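PDB 5UL3: OxsB protein from Bacillus megaterium, which uses cob(II)alamin, a [4Fe-4S] cluster and S-adenosylmethionine to contract the sugar ring of dAMP oxidatively to an oxetane aldehyde during oxetanocin A biosynthesis. Local coordinates for residues E37-S42 with L61-D66. Residues are numbered along the deposited sequence; the frame is centred on the assembly and turned at random.
Sequences ELFKRS and LYVIED
Between Leu-61 and Val-63, the two strand residues that meet Phe-39, Tyr-62 turns the other way, and its OH is gripped by hydrogen bonds to Gln-151 OE1 and Asn-82 ND2. Across the contact itself everything is apolar, and one buried ring carries the whole helix side. The side chain of Phe-39, the last residue of helix 28-39, leaves the backbone toward the strand, with CG turned away from the carbonyl carbon (chi1 -84°), which carries the ring out to the two strand residues. Leu-61 arrives from the opposite direction and makes the tight touch, its CD2 lying 3.4 Å from Phe-39 CE1. The same methyl reaches Phe-39 CZ at 4.0 Å, approaching the ring obliquely. Val-63 supplies a CH-pi contact: its CG2 sits over one ring face, 4.2 Å from the Phe-39 centroid and 18° off the normal, displaced toward the rim at CE2 and CZ. The site belongs to the N-terminal domain, whose four-stranded antiparallel meander receives the end of helix 28-39 on one side of strand 60-64; the alternation of the strand sends Leu-61 and Val-63 to that side. Tyr-13 stacks with the Phe-39 ring, and Phe-73, on the neighbouring strand 69-73, meets it with the planes about 60° apart. Leu-61 is also packed against Leu-17 of helix 7-21, while Tyr-47 touches both Phe-39 and Val-63.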
# COMPACT_ATOMS: atom_id res chain seq x y z
N GLU A 37 8.42 9.35 -37.04
CA GLU A 37 8.46 8.45 -38.19
C GLU A 37 7.17 8.52 -39.00
O GLU A 37 7.18 8.29 -40.22
CB GLU A 37 8.74 7.03 -37.71
CG GLU A 37 10.09 6.92 -37.00
CD GLU A 37 10.37 5.54 -36.41
OE1 GLU A 37 9.40 4.82 -36.07
OE2 GLU A 37 11.56 5.20 -36.28
N LEU A 38 6.05 8.85 -38.35
CA LEU A 38 4.78 8.97 -39.06
C LEU A 38 4.70 10.27 -39.86
O LEU A 38 4.09 10.30 -40.94
CB LEU A 38 3.62 8.89 -38.06
CG LEU A 38 2.27 9.41 -38.54
CD1 LEU A 38 1.69 8.53 -39.64
CD2 LEU A 38 1.27 9.58 -37.39
N PHE A 39 5.30 11.34 -39.36
CA PHE A 39 5.22 12.62 -40.05
C PHE A 39 6.36 12.83 -41.03
O PHE A 39 6.21 13.61 -41.98
CB PHE A 39 5.16 13.77 -39.02
CG PHE A 39 3.76 14.03 -38.52
CD1 PHE A 39 3.22 13.26 -37.50
CD2 PHE A 39 2.98 15.02 -39.09
CE1 PHE A 39 1.93 13.49 -37.07
CE2 PHE A 39 1.70 15.25 -38.65
CZ PHE A 39 1.17 14.49 -37.63
N LYS A 40 7.47 12.13 -40.86
CA LYS A 40 8.53 12.09 -41.86
C LYS A 40 8.23 11.11 -42.99
O LYS A 40 9.06 10.96 -43.89
CB LYS A 40 9.86 11.72 -41.19
CG LYS A 40 10.36 12.76 -40.21
CD LYS A 40 11.73 12.39 -39.66
CE LYS A 40 12.28 13.50 -38.78
NZ LYS A 40 13.65 13.18 -38.27
N ARG A 41 7.07 10.45 -42.98
CA ARG A 41 6.71 9.50 -44.03
C ARG A 41 6.24 10.19 -45.31
O ARG A 41 6.02 9.50 -46.32
CB ARG A 41 5.62 8.54 -43.55
CG ARG A 41 5.90 7.10 -43.92
CD ARG A 41 4.65 6.22 -43.91
NE ARG A 41 3.94 6.21 -42.63
CZ ARG A 41 4.37 5.59 -41.53
NH1 ARG A 41 5.53 4.95 -41.53
NH2 ARG A 41 3.64 5.63 -40.42
N SER A 42 6.07 11.51 -45.30
CA SER A 42 5.77 12.29 -46.49
C SER A 42 6.79 13.42 -46.59
O SER A 42 7.01 14.14 -45.61
CB SER A 42 4.35 12.86 -46.45
OG SER A 42 3.37 11.85 -46.58
N LEU A 61 -0.46 15.70 -29.73
CA LEU A 61 0.78 15.97 -30.45
C LEU A 61 0.78 17.40 -30.97
O LEU A 61 -0.20 17.84 -31.58
CB LEU A 61 0.93 14.99 -31.62
CG LEU A 61 2.10 15.25 -32.57
CD1 LEU A 61 3.43 15.08 -31.86
CD2 LEU A 61 2.00 14.32 -33.77
N TYR A 62 1.86 18.12 -30.71
CA TYR A 62 2.13 19.42 -31.31
C TYR A 62 3.22 19.25 -32.35
O TYR A 62 4.29 18.70 -32.06
CB TYR A 62 2.56 20.45 -30.27
CG TYR A 62 1.57 20.59 -29.14
CD1 TYR A 62 1.61 19.72 -28.05
CD2 TYR A 62 0.60 21.58 -29.17
CE1 TYR A 62 0.67 19.85 -27.01
CE2 TYR A 62 -0.32 21.71 -28.14
CZ TYR A 62 -0.28 20.85 -27.07
OH TYR A 62 -1.22 21.00 -26.08
N VAL A 63 2.95 19.69 -33.57
CA VAL A 63 3.95 19.73 -34.63
C VAL A 63 4.27 21.20 -34.85
O VAL A 63 3.42 21.96 -35.32
CB VAL A 63 3.47 19.06 -35.92
CG1 VAL A 63 4.63 18.93 -36.91
CG2 VAL A 63 2.87 17.69 -35.60
N ILE A 64 5.48 21.61 -34.47
CA ILE A 64 5.89 23.00 -34.59
C ILE A 64 6.61 23.15 -35.93
O ILE A 64 7.76 22.74 -36.06
CB ILE A 64 6.78 23.43 -33.42
CG1 ILE A 64 6.03 23.29 -32.09
CG2 ILE A 64 7.24 24.86 -33.63
CD1 ILE A 64 6.85 23.67 -30.89
N GLU A 65 5.92 23.72 -36.92
CA GLU A 65 6.57 24.02 -38.20
C GLU A 65 7.61 25.10 -38.00
O GLU A 65 8.81 24.86 -38.20
CB GLU A 65 5.55 24.46 -39.25
CG GLU A 65 4.95 23.32 -40.04
CD GLU A 65 4.31 23.80 -41.33
OE1 GLU A 65 4.99 24.52 -42.09
OE2 GLU A 65 3.13 23.46 -41.57
N ASP A 66 7.18 26.26 -37.50
CA ASP A 66 8.00 27.14 -36.67
C ASP A 66 7.09 27.76 -35.61
O ASP A 66 5.95 27.32 -35.41
CB ASP A 66 8.77 28.17 -37.52
CG ASP A 66 7.87 29.24 -38.13
OD1 ASP A 66 6.62 29.13 -38.08
OD2 ASP A 66 8.43 30.22 -38.66